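Local coordinates for particle-associated glycoside hydrolase (PDB 6C72), which degrades the capsular polysaccharide of Acinetobacter baumannii as the trimeric tailspike of phage Fri1, probably by glycosidic hydrolysis that opens the way for infection, at residues E331-V336 / T360-C365; T516-T521 / T576-V581; A199-L204 / D227-K232; I107-I112 / G133-K138; N414-G419 / A439-F444. All coordinates share one frame; numbering follows the deposited sequence.

Interaction 1 (E331-V336 / T360-C365)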
# COMPACT_ATOMS: atom_id res chain seq x y z
N GLU A 331 22.25 22.31 3.22
CA GLU A 331 21.76 21.64 2.03
C GLU A 331 20.35 21.14 2.30
O GLU A 331 20.16 20.25 3.15
CB GLU A 331 22.66 20.47 1.63
CG GLU A 331 22.24 19.81 0.33
CD GLU A 331 23.11 18.61 -0.05
OE1 GLU A 331 22.80 17.48 0.40
OE2 GLU A 331 24.11 18.82 -0.78
N PRO A 332 19.32 21.67 1.62
CA PRO A 332 17.93 21.40 1.99
C PRO A 332 17.39 20.08 1.47
O PRO A 332 16.35 20.01 0.80
CB PRO A 332 17.19 22.61 1.35
CG PRO A 332 18.02 22.91 0.14
CD PRO A 332 19.44 22.64 0.52
N THR A 333 18.09 19.00 1.79
CA THR A 333 17.83 17.71 1.16
C THR A 333 17.22 16.72 2.14
O THR A 333 17.35 16.85 3.36
CB THR A 333 19.11 17.13 0.55
OG1 THR A 333 20.19 17.32 1.46
CG2 THR A 333 19.43 17.83 -0.77
N VAL A 334 16.48 15.79 1.55
CA VAL A 334 15.92 14.61 2.20
C VAL A 334 16.71 13.45 1.61
O VAL A 334 16.51 13.07 0.45
CB VAL A 334 14.42 14.49 1.91
CG1 VAL A 334 13.79 13.31 2.62
CG2 VAL A 334 13.72 15.80 2.28
N LEU A 335 17.66 12.93 2.38
CA LEU A 335 18.64 11.99 1.88
C LEU A 335 18.18 10.56 2.10
O LEU A 335 17.66 10.22 3.17
CB LEU A 335 20.00 12.17 2.56
CG LEU A 335 20.74 13.51 2.48
CD1 LEU A 335 20.21 14.45 3.55
CD2 LEU A 335 22.25 13.31 2.63
N VAL A 336 18.38 9.72 1.09
CA VAL A 336 18.19 8.28 1.22
C VAL A 336 19.52 7.61 0.91
O VAL A 336 20.04 7.74 -0.20
CB VAL A 336 17.07 7.77 0.29
CG1 VAL A 336 17.00 6.23 0.37
CG2 VAL A 336 15.75 8.40 0.66
N THR A 360 14.08 19.05 -1.26
CA THR A 360 14.27 18.23 -2.45
C THR A 360 14.87 16.89 -2.03
O THR A 360 15.49 16.77 -0.98
CB THR A 360 15.16 18.94 -3.48
OG1 THR A 360 15.29 18.14 -4.65
CG2 THR A 360 16.54 19.23 -2.89
N ILE A 361 14.67 15.87 -2.86
CA ILE A 361 15.15 14.53 -2.56
C ILE A 361 16.58 14.39 -3.04
O ILE A 361 16.91 14.80 -4.16
CB ILE A 361 14.25 13.47 -3.22
CG1 ILE A 361 12.85 13.52 -2.62
CG2 ILE A 361 14.88 12.08 -3.11
CD1 ILE A 361 11.87 12.67 -3.37
N ARG A 362 17.44 13.81 -2.19
CA ARG A 362 18.83 13.54 -2.56
C ARG A 362 19.10 12.03 -2.55
O ARG A 362 19.02 11.38 -1.50
CB ARG A 362 19.81 14.25 -1.62
CG ARG A 362 21.26 13.74 -1.77
CD ARG A 362 22.27 14.61 -1.05
NE ARG A 362 23.55 13.92 -0.93
CZ ARG A 362 24.59 14.37 -0.24
NH1 ARG A 362 24.53 15.52 0.40
NH2 ARG A 362 25.71 13.65 -0.18
N ASN A 363 19.49 11.50 -3.70
CA ASN A 363 19.93 10.12 -3.81
C ASN A 363 21.35 10.03 -3.26
O ASN A 363 22.29 10.59 -3.83
CB ASN A 363 19.85 9.67 -5.27
CG ASN A 363 20.53 8.34 -5.51
OD1 ASN A 363 20.72 7.54 -4.59
ND2 ASN A 363 20.90 8.08 -6.77
N ASN A 364 21.52 9.33 -2.15
CA ASN A 364 22.85 9.15 -1.58
C ASN A 364 23.28 7.69 -1.58
O ASN A 364 24.03 7.26 -0.70
CB ASN A 364 22.91 9.72 -0.17
CG ASN A 364 24.30 10.14 0.23
OD1 ASN A 364 25.13 10.46 -0.63
ND2 ASN A 364 24.58 10.14 1.53
N CYS A 365 22.84 6.92 -2.58
CA CYS A 365 23.12 5.49 -2.67
C CYS A 365 24.36 5.27 -3.54
O CYS A 365 24.31 5.48 -4.75
CB CYS A 365 21.91 4.75 -3.23
SG CYS A 365 20.40 4.98 -2.24
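R362 reaches across from its strand to E331 with its whole chain. Its CB rests on T333, 3.7 Å from T333 CB, and its CD passes the E331 carboxylate and the CD2 methyl of L335. CG stands anti to the backbone N (chi1 167°), and the chain then runs straight as far as NE, which brings the guanidinium level with E331. There L335 CD2 lies over one face, 3.8 Å from R362 NE and offset toward the rim. NH1 forms a salt bridge to the syn lone pair of OE1, R362 NH1 to E331 OE1 being 2.6 Å. That oxygen lies in the guanidinium plane, although the carboxylate itself is turned 67° from it. NH2 reaches N364, 3.3 Å from R362 NH2 to N364 OD1, and meets that oxygen from above the amide plane. E331 OE1 also accepts from T333 OG1, at 2.8 Å, on its anti lone pair. Beneath these side chains the strands 333-336 and 360-363 pair in parallel, as successive turns of a beta-helix do, with R362 N to V334 O at 2.9 Å and an N-H...O angle of 180°. T387 takes a hydrogen bond with E331 OE2. An ion pair in this largely buried setting should balance charge locally, and the two bonds on E331 OE1, with the second contact at NH2, should restrict rotation of both charged groups.

Interaction 2 (T516-T521 / T576-V581). With ZN (zinc ion), chain L.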
# COMPACT_ATOMS: atom_id res chain seq x y z
N THR A 516 25.91 -10.80 -49.53
CA THR A 516 26.60 -9.56 -49.82
C THR A 516 27.82 -9.43 -48.91
O THR A 516 27.92 -10.09 -47.88
CB THR A 516 25.65 -8.35 -49.70
OG1 THR A 516 26.30 -7.17 -50.18
CG2 THR A 516 25.22 -8.15 -48.28
N GLY A 517 28.78 -8.60 -49.33
CA GLY A 517 29.96 -8.39 -48.51
C GLY A 517 29.74 -7.37 -47.40
O GLY A 517 28.92 -6.46 -47.50
N ALA A 518 30.49 -7.54 -46.32
CA ALA A 518 30.52 -6.58 -45.22
C ALA A 518 31.92 -6.63 -44.61
O ALA A 518 32.11 -6.83 -43.41
CB ALA A 518 29.44 -6.89 -44.18
N ASP A 519 32.92 -6.41 -45.45
CA ASP A 519 34.30 -6.71 -45.11
C ASP A 519 35.01 -5.48 -44.55
O ASP A 519 34.82 -4.37 -45.05
CB ASP A 519 35.01 -7.23 -46.35
CG ASP A 519 36.20 -8.11 -46.02
OD1 ASP A 519 37.07 -7.66 -45.25
OD2 ASP A 519 36.25 -9.26 -46.54
N ALA A 520 35.82 -5.70 -43.52
CA ALA A 520 36.58 -4.62 -42.90
C ALA A 520 37.94 -4.41 -43.56
O ALA A 520 38.65 -3.48 -43.18
CB ALA A 520 36.78 -4.89 -41.41
N THR A 521 38.30 -5.23 -44.55
CA THR A 521 39.56 -5.05 -45.27
C THR A 521 39.51 -3.84 -46.19
O THR A 521 38.49 -3.56 -46.82
CB THR A 521 39.87 -6.30 -46.11
OG1 THR A 521 39.93 -7.46 -45.27
CG2 THR A 521 41.17 -6.15 -46.88
N THR A 576 34.43 -11.82 -45.61
CA THR A 576 33.28 -11.55 -44.75
C THR A 576 32.03 -11.32 -45.59
O THR A 576 31.94 -10.33 -46.31
CB THR A 576 33.54 -10.36 -43.84
OG1 THR A 576 34.74 -10.58 -43.09
CG2 THR A 576 32.38 -10.18 -42.89
N PHE A 577 31.05 -12.21 -45.44
CA PHE A 577 29.81 -12.11 -46.18
C PHE A 577 28.63 -12.17 -45.23
O PHE A 577 28.68 -12.87 -44.21
CB PHE A 577 29.72 -13.22 -47.24
CG PHE A 577 30.73 -13.08 -48.35
CD1 PHE A 577 32.03 -13.57 -48.20
CD2 PHE A 577 30.38 -12.47 -49.55
CE1 PHE A 577 32.96 -13.44 -49.22
CE2 PHE A 577 31.29 -12.34 -50.58
CZ PHE A 577 32.58 -12.83 -50.42
N ILE A 578 27.58 -11.43 -45.54
CA ILE A 578 26.31 -11.50 -44.82
C ILE A 578 25.34 -12.30 -45.67
O ILE A 578 25.22 -12.08 -46.88
CB ILE A 578 25.75 -10.10 -44.52
CG1 ILE A 578 26.78 -9.21 -43.79
CG2 ILE A 578 24.45 -10.23 -43.76
CD1 ILE A 578 27.20 -9.66 -42.37
N VAL A 579 24.62 -13.23 -45.04
CA VAL A 579 23.68 -14.10 -45.74
C VAL A 579 22.30 -13.94 -45.09
O VAL A 579 22.12 -14.23 -43.90
CB VAL A 579 24.14 -15.56 -45.72
CG1 VAL A 579 23.14 -16.45 -46.44
CG2 VAL A 579 25.52 -15.68 -46.35
N LYS A 580 21.34 -13.45 -45.87
CA LYS A 580 19.97 -13.26 -45.40
C LYS A 580 19.06 -14.21 -46.17
O LYS A 580 19.19 -14.35 -47.39
CB LYS A 580 19.54 -11.81 -45.57
CG LYS A 580 18.10 -11.50 -45.15
CD LYS A 580 17.85 -10.00 -45.24
CE LYS A 580 16.47 -9.60 -44.74
NZ LYS A 580 15.37 -9.99 -45.69
N VAL A 581 18.16 -14.88 -45.45
CA VAL A 581 17.21 -15.81 -46.04
C VAL A 581 15.78 -15.32 -45.79
O VAL A 581 15.42 -15.01 -44.66
CB VAL A 581 17.37 -17.23 -45.48
CG1 VAL A 581 16.61 -18.19 -46.37
CG2 VAL A 581 18.83 -17.61 -45.43
ZN ZN L . 38.34 -9.60 -44.73
O HOH W 1 35.98 -8.31 -41.91
O HOH W 2 38.29 -9.54 -42.42
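D519 OD1 is gripped by the zinc ion, 2.4 Å away, and by two hydrogen bonds from T521, while OD2 of the same carboxylate takes T576 N at the start of strand 576-585. T521 N to D519 OD1 is 2.8 Å, closing an Asx turn, and T521 OG1 to D519 OD1 is 2.9 Å. The backbone N comes from the anti side and the hydroxyl from the syn side, both out of the carboxylate plane. D519 OD2, a longer zinc ligand, meets T576 N at 3.3 Å from above that plane, along a nearly straight N-H (173°). CG of D519 sits anti to its backbone N (chi1 -155°), swinging the carboxylate back toward T576. T521 OG1, a longer ligand at 2.7 Å from the zinc, completes the metal site with water 2, S573 and N575. Metal and T521 together probably draw negative charge from the carboxylate and fix its rotation. Water 1 links A520 N to T576 OG1, while T576 CG2 packs on the backbone oxygen of A518. Beyond the site the chains pair antiparallel: T516 and I578 are a hydrogen-bonded pair, with I578 N to T516 O at 2.7 Å, and G517 and F577 a non-hydrogen-bonded one. A518 N continues the ladder to T576 O, and A518 CB lies 3.6 Å from I578 CG1. Strand 576-585 runs between 485-494 and 509-517 in the antiparallel C-terminal sheet; I578 also touches I490, T516 touches Y529 of strand 528-536, and the second subunit packs on A518 through its R508.

Interaction 3 (A199-L204 / D227-K232); sequences AGVSNL and DSFTAK
The F229 ring has the backbone of G200 over one face and V201 at its edge. G200 CA makes a CH-pi contact, 4.0 Å from the ring centroid and 27° off the normal. Near the ring plane, V201 CG1 reaches F229 CZ at 3.4 Å, a close fit. A199 CB lies 4.1 Å from F229 CD1. CG of F229 is anti to its backbone N (chi1 -172°), which carries the ring back under the neighbouring strand. V201 CG1, wedged between its own N and carbonyl carbon, touches A231 CB at 3.8 Å as well, so one methyl fills the angle between ring and alanine. The strands 200-202 and 230-232 run almost exactly parallel, 2° apart. T230 N bonds to A199 O, V201 N to T230 O at 3.1 Å, and N203 N to K232 O at 3.1 Å; the K232 N to V201 O bond is weak. Water 4 joins A199 O, S228 O and T230 OG1, bridging the two chains where the pairing begins. On the face with G200 and T230, S202 OG bonds to E146. V201 and A231 point to the other face, where the F229 ring also lies; V201 and F229 both meet I222 of strand 220-224, and V201 also meets W181. Strand 200-202 is flanked by 145-148 and 230-232, and strand 230-232 continues the stack to 255-260; beside S228, N261 and N284 of the third subunit close in.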
# COMPACT_ATOMS: atom_id res chain seq x y z
N ALA A 199 7.94 1.13 24.28
CA ALA A 199 7.96 2.43 24.92
C ALA A 199 7.35 3.47 23.98
O ALA A 199 7.18 3.24 22.78
CB ALA A 199 9.38 2.82 25.29
N GLY A 200 7.06 4.65 24.54
CA GLY A 200 6.49 5.71 23.75
C GLY A 200 6.56 7.06 24.43
O GLY A 200 6.98 7.20 25.58
N VAL A 201 6.14 8.08 23.67
CA VAL A 201 6.04 9.45 24.15
C VAL A 201 4.92 10.11 23.37
O VAL A 201 4.68 9.80 22.21
CB VAL A 201 7.37 10.23 23.97
CG1 VAL A 201 7.77 10.29 22.49
CG2 VAL A 201 7.25 11.65 24.57
N SER A 202 4.20 11.02 24.04
CA SER A 202 3.12 11.72 23.34
C SER A 202 2.75 13.01 24.05
O SER A 202 3.07 13.23 25.22
CB SER A 202 1.88 10.83 23.20
OG SER A 202 1.23 10.66 24.43
N ASN A 203 2.08 13.87 23.28
CA ASN A 203 1.39 15.06 23.80
C ASN A 203 2.35 15.99 24.53
O ASN A 203 2.06 16.46 25.63
CB ASN A 203 0.22 14.67 24.71
CG ASN A 203 -0.85 13.86 23.99
OD1 ASN A 203 -0.70 13.53 22.82
ND2 ASN A 203 -1.93 13.55 24.69
N LEU A 204 3.49 16.29 23.91
CA LEU A 204 4.42 17.23 24.52
C LEU A 204 5.34 17.79 23.45
O LEU A 204 5.38 17.31 22.32
CB LEU A 204 5.22 16.57 25.66
CG LEU A 204 5.98 15.26 25.43
CD1 LEU A 204 7.30 15.45 24.68
CD2 LEU A 204 6.21 14.57 26.78
N ASP A 227 13.04 -1.05 20.41
CA ASP A 227 12.14 -1.65 19.44
C ASP A 227 10.70 -1.24 19.72
O ASP A 227 10.31 -1.06 20.87
CB ASP A 227 12.27 -3.18 19.50
CG ASP A 227 11.54 -3.87 18.38
OD1 ASP A 227 11.96 -3.73 17.20
OD2 ASP A 227 10.53 -4.53 18.70
N SER A 228 9.92 -1.08 18.64
CA SER A 228 8.48 -0.78 18.71
C SER A 228 8.19 0.45 19.57
O SER A 228 7.40 0.42 20.51
CB SER A 228 7.68 -1.99 19.21
OG SER A 228 7.78 -3.07 18.31
N PHE A 229 8.83 1.55 19.20
CA PHE A 229 8.57 2.84 19.81
C PHE A 229 7.41 3.53 19.08
O PHE A 229 7.19 3.30 17.89
CB PHE A 229 9.82 3.71 19.75
CG PHE A 229 9.71 4.99 20.52
CD1 PHE A 229 9.99 5.02 21.88
CD2 PHE A 229 9.30 6.16 19.88
CE1 PHE A 229 9.89 6.22 22.59
CE2 PHE A 229 9.19 7.35 20.58
CZ PHE A 229 9.50 7.38 21.94
N THR A 230 6.66 4.35 19.82
CA THR A 230 5.50 5.06 19.27
C THR A 230 5.45 6.49 19.78
O THR A 230 5.55 6.72 20.99
CB THR A 230 4.21 4.33 19.64
OG1 THR A 230 4.26 2.97 19.15
CG2 THR A 230 3.00 5.05 19.07
N ALA A 231 5.26 7.46 18.88
CA ALA A 231 5.12 8.86 19.26
C ALA A 231 3.95 9.49 18.52
O ALA A 231 3.77 9.27 17.32
CB ALA A 231 6.40 9.65 18.97
N LYS A 232 3.15 10.26 19.27
CA LYS A 232 1.99 10.97 18.72
C LYS A 232 1.91 12.36 19.32
O LYS A 232 2.09 12.54 20.53
CB LYS A 232 0.69 10.21 19.01
CG LYS A 232 0.60 8.91 18.28
CD LYS A 232 -0.54 8.05 18.77
CE LYS A 232 -0.62 6.74 17.97
NZ LYS A 232 -2.03 6.23 17.90
O HOH W 3 10.48 1.01 22.53
O HOH W 4 5.09 1.45 21.24

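Interaction 4 (I107-I112 / G133-K138). With ZN (zinc ion), chain D.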
# COMPACT_ATOMS: atom_id res chain seq x y z
N ILE A 107 15.90 23.71 36.99
CA ILE A 107 15.87 22.75 38.08
C ILE A 107 16.01 21.35 37.49
O ILE A 107 15.16 20.92 36.69
CB ILE A 107 14.59 22.89 38.92
CG1 ILE A 107 14.62 24.20 39.70
CG2 ILE A 107 14.42 21.70 39.84
CD1 ILE A 107 13.27 24.66 40.21
N ASP A 108 17.07 20.64 37.87
CA ASP A 108 17.29 19.28 37.39
C ASP A 108 16.34 18.35 38.13
O ASP A 108 16.44 18.19 39.35
CB ASP A 108 18.76 18.88 37.58
CG ASP A 108 19.10 17.48 37.02
OD1 ASP A 108 18.23 16.79 36.45
OD2 ASP A 108 20.28 17.09 37.08
N GLN A 109 15.42 17.73 37.41
CA GLN A 109 14.49 16.78 37.99
C GLN A 109 14.69 15.40 37.38
O GLN A 109 13.76 14.58 37.34
CB GLN A 109 13.04 17.25 37.82
CG GLN A 109 12.84 18.75 38.15
CD GLN A 109 11.39 19.11 38.53
OE1 GLN A 109 10.93 18.80 39.64
NE2 GLN A 109 10.67 19.71 37.60
N THR A 110 15.90 15.13 36.88
CA THR A 110 16.19 13.88 36.20
C THR A 110 15.92 12.68 37.10
O THR A 110 15.26 11.72 36.69
CB THR A 110 17.65 13.89 35.72
OG1 THR A 110 17.80 14.88 34.69
CG2 THR A 110 18.07 12.52 35.18
N THR A 111 16.40 12.73 38.34
CA THR A 111 16.25 11.58 39.23
C THR A 111 14.78 11.26 39.48
O THR A 111 14.39 10.09 39.49
CB THR A 111 16.99 11.86 40.54
OG1 THR A 111 18.38 12.03 40.27
CG2 THR A 111 16.80 10.72 41.52
N ILE A 112 13.95 12.29 39.64
CA ILE A 112 12.54 12.07 39.94
C ILE A 112 11.84 11.40 38.77
O ILE A 112 11.11 10.42 38.95
CB ILE A 112 11.85 13.39 40.34
CG1 ILE A 112 12.35 13.86 41.71
CG2 ILE A 112 10.33 13.23 40.30
CD1 ILE A 112 11.93 15.26 42.02
N GLY A 133 4.31 22.71 32.01
CA GLY A 133 5.49 23.41 32.49
C GLY A 133 6.74 22.98 31.75
O GLY A 133 6.73 22.05 30.94
N HIS A 134 7.83 23.69 32.05
CA HIS A 134 9.15 23.32 31.56
C HIS A 134 9.78 22.36 32.55
O HIS A 134 9.76 22.60 33.76
CB HIS A 134 10.03 24.55 31.35
CG HIS A 134 9.60 25.40 30.19
ND1 HIS A 134 10.23 25.37 28.96
CD2 HIS A 134 8.58 26.29 30.06
CE1 HIS A 134 9.64 26.21 28.14
NE2 HIS A 134 8.63 26.77 28.78
N ILE A 135 10.30 21.25 32.03
CA ILE A 135 10.87 20.19 32.85
C ILE A 135 12.27 19.89 32.31
O ILE A 135 12.41 19.49 31.14
CB ILE A 135 10.00 18.93 32.82
CG1 ILE A 135 8.58 19.27 33.27
CG2 ILE A 135 10.59 17.85 33.70
CD1 ILE A 135 7.59 18.15 33.07
N TYR A 136 13.28 20.07 33.14
CA TYR A 136 14.65 19.69 32.81
C TYR A 136 14.91 18.35 33.48
O TYR A 136 15.16 18.29 34.69
CB TYR A 136 15.66 20.74 33.26
CG TYR A 136 15.54 22.08 32.55
CD1 TYR A 136 16.27 22.34 31.39
CD2 TYR A 136 14.72 23.08 33.06
CE1 TYR A 136 16.18 23.56 30.75
CE2 TYR A 136 14.62 24.31 32.41
CZ TYR A 136 15.35 24.54 31.27
OH TYR A 136 15.26 25.77 30.63
N ALA A 137 14.83 17.28 32.70
CA ALA A 137 14.95 15.93 33.25
C ALA A 137 15.11 14.92 32.13
O ALA A 137 14.15 14.66 31.40
CB ALA A 137 13.73 15.58 34.09
N LYS A 138 16.28 14.32 32.00
CA LYS A 138 16.48 13.33 30.96
C LYS A 138 16.05 11.97 31.49
O LYS A 138 16.15 11.70 32.68
CB LYS A 138 17.93 13.29 30.46
CG LYS A 138 18.95 12.85 31.44
CD LYS A 138 20.33 12.88 30.78
CE LYS A 138 21.38 12.24 31.68
NZ LYS A 138 22.66 12.01 30.94
ZN ZN D . 7.38 28.19 28.14
O HOH W 5 12.84 21.14 35.72
O HOH W 6 7.68 30.29 28.49
O HOH W 7 7.80 28.25 25.66
O HOH W 8 5.68 28.00 29.17
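The start of helix 110-122 docks on strand 133-140 near the N-terminal end of the parallel beta-helix, with T110 and Q109 making its hydrogen bonds to the strand. T110 OG1 accepts from K138 N at 3.1 Å and donates to D108 OD1 at 2.6 Å, on the syn lone pair of that oxygen. D108 OD1 also takes T110 N at 2.9 Å, the Asx turn that leads into the helix, so two bonds from one residue hold this carboxylate oxygen. T110 OG1 lies beside its own backbone N (chi1 -67°), within reach of both D108 and K138, and its CG2 branch passes K138 CG at 3.9 Å, the two side chains slanting across each other. S184 is a further hydrogen-bond partner of T110 OG1. Q109, at the N-cap position, sends its N straight to the carbonyl of Y136: Q109 N to Y136 O is 2.8 Å, with an N-H...O angle of 176°. A137 CB packs against Q109 O at 3.4 Å. Water 5 ties I107 O, Q109 NE2 and Y136 N together, bridging the loop to the strand, while Q109 OE1 accepts from R98 N. Farther along the strand H134 NE2 binds a zinc ion at 2.0 Å, with three waters as its other ligands here; H182 bonds to H134 ND1 and may steady the imidazole. Salt bridges from K138 NZ run to D185 and to E160 of the third subunit. A helix packed beside the first turns is consistent with the helical N-terminal caps of many parallel beta-helices.

Interaction 5 (N414-G419 / A439-F444); sequences NTLVTG and ATQASF
Q441 lies along the backbone of V417, with its amide end slanting across L416. Its chain is extended beyond CG, and CG stands beside the backbone N, anti to the carbonyl carbon (chi1 -64°); this lays CB, CG and CD over V417 O and delivers OE1 to V417 N. The bond from V417 N to Q441 OE1 is 2.9 Å and nearly straight (171°), but the donor sits above the amide plane rather than on a lone pair. Q441 OE1 and V417 O, both acceptors, come within 3.0 Å without bonding. Q441 NE2 ends 3.9 Å from L416 CD2. V417 CG2, held between its own N and carbonyl carbon, meets A442 CB at 3.7 Å, the apolar half of the contact. At the corner after strand 416-418, S443 OG donates to G419 O, 2.8 Å away, in the carbonyl plane and on a lone pair. G419 CA also passes Q441 O at 3.2 Å. R461 bonds to S443 OG and to A442 O. Strand 416-418 pairs in parallel with 392-394, and strand 443-444 with 422-429. The Q441 amide takes a strand N-H where a weakly bonded helical turn leads into strand 443-444, consistent with a less regular coil near the C-terminal end of the parallel beta-helix.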
# COMPACT_ATOMS: atom_id res chain seq x y z
N ASN A 414 22.13 17.03 -11.44
CA ASN A 414 23.24 16.08 -11.32
C ASN A 414 22.76 14.66 -11.06
O ASN A 414 23.41 13.89 -10.35
CB ASN A 414 24.21 16.54 -10.23
CG ASN A 414 25.57 15.88 -10.32
OD1 ASN A 414 26.07 15.58 -11.40
ND2 ASN A 414 26.19 15.65 -9.16
N THR A 415 21.59 14.30 -11.60
CA THR A 415 20.96 13.02 -11.33
C THR A 415 21.06 12.09 -12.54
O THR A 415 21.04 12.54 -13.69
CB THR A 415 19.51 13.24 -10.91
OG1 THR A 415 19.50 14.08 -9.75
CG2 THR A 415 18.82 11.94 -10.57
N LEU A 416 21.22 10.79 -12.28
CA LEU A 416 21.29 9.76 -13.31
C LEU A 416 20.30 8.66 -12.97
O LEU A 416 20.18 8.27 -11.80
CB LEU A 416 22.68 9.15 -13.42
CG LEU A 416 23.86 10.08 -13.67
CD1 LEU A 416 25.16 9.36 -13.32
CD2 LEU A 416 23.87 10.56 -15.13
N VAL A 417 19.55 8.18 -13.97
CA VAL A 417 18.61 7.09 -13.77
C VAL A 417 18.82 6.08 -14.89
O VAL A 417 19.64 6.27 -15.79
CB VAL A 417 17.13 7.57 -13.73
CG1 VAL A 417 16.94 8.70 -12.72
CG2 VAL A 417 16.61 7.96 -15.12
N THR A 418 18.07 4.99 -14.83
CA THR A 418 18.04 4.03 -15.93
C THR A 418 16.62 3.95 -16.47
O THR A 418 15.70 4.61 -15.97
CB THR A 418 18.55 2.66 -15.50
OG1 THR A 418 17.49 1.93 -14.88
CG2 THR A 418 19.70 2.79 -14.52
N GLY A 419 16.45 3.14 -17.51
CA GLY A 419 15.14 2.95 -18.10
C GLY A 419 14.14 2.27 -17.20
O GLY A 419 12.94 2.30 -17.50
N ALA A 439 16.20 12.82 -19.18
CA ALA A 439 15.19 12.75 -20.22
C ALA A 439 15.53 11.72 -21.29
O ALA A 439 14.61 11.23 -21.96
CB ALA A 439 15.00 14.13 -20.87
N THR A 440 16.79 11.34 -21.45
CA THR A 440 17.16 10.31 -22.41
C THR A 440 17.32 8.94 -21.77
O THR A 440 17.56 7.96 -22.48
CB THR A 440 18.47 10.67 -23.15
OG1 THR A 440 19.59 10.50 -22.27
CG2 THR A 440 18.44 12.11 -23.65
N GLN A 441 17.18 8.84 -20.45
CA GLN A 441 17.41 7.60 -19.72
C GLN A 441 16.13 6.97 -19.21
O GLN A 441 15.95 5.76 -19.33
CB GLN A 441 18.33 7.86 -18.53
CG GLN A 441 19.72 8.30 -18.88
CD GLN A 441 20.50 8.66 -17.64
OE1 GLN A 441 19.92 9.11 -16.64
NE2 GLN A 441 21.81 8.45 -17.68
N ALA A 442 15.25 7.77 -18.60
CA ALA A 442 14.09 7.21 -17.92
C ALA A 442 13.04 6.75 -18.92
O ALA A 442 13.02 7.15 -20.09
CB ALA A 442 13.48 8.25 -16.98
N SER A 443 12.14 5.90 -18.43
CA SER A 443 10.92 5.60 -19.15
C SER A 443 9.88 6.65 -18.81
O SER A 443 9.69 6.99 -17.63
CB SER A 443 10.41 4.20 -18.81
OG SER A 443 11.21 3.22 -19.44
N PHE A 444 9.22 7.17 -19.84
CA PHE A 444 8.16 8.16 -19.70
C PHE A 444 6.86 7.56 -20.22
O PHE A 444 6.81 7.10 -21.37
CB PHE A 444 8.48 9.43 -20.50
CG PHE A 444 9.60 10.25 -19.93
CD1 PHE A 444 10.93 9.93 -20.22
CD2 PHE A 444 9.34 11.36 -19.14
CE1 PHE A 444 11.97 10.70 -19.70
CE2 PHE A 444 10.37 12.13 -18.62
CZ PHE A 444 11.68 11.80 -18.89

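Interactions 4, 3, 1 and 5 follow one another in sequence along the parallel beta-helix, and interaction 2 lies apart in the C-terminal domain. Centres of 4 and 3 are about 19 Å apart, of 3 and 1 about 26 Å, and of 1 and 5 about 17 Å, with nearest atoms of that last pair about 5 Å apart. Interaction 2 is about 37 Å from interaction 5 and about 87 Å from interaction 4, centre to centre, on the opposite side of the chain's centre from the latter. Zinc is bound directly in interactions 2 and 4. The side chain of K232 in interaction 3 is about 6 Å from another zinc, and the side chain of S443 in interaction 5 about 9 Å from one.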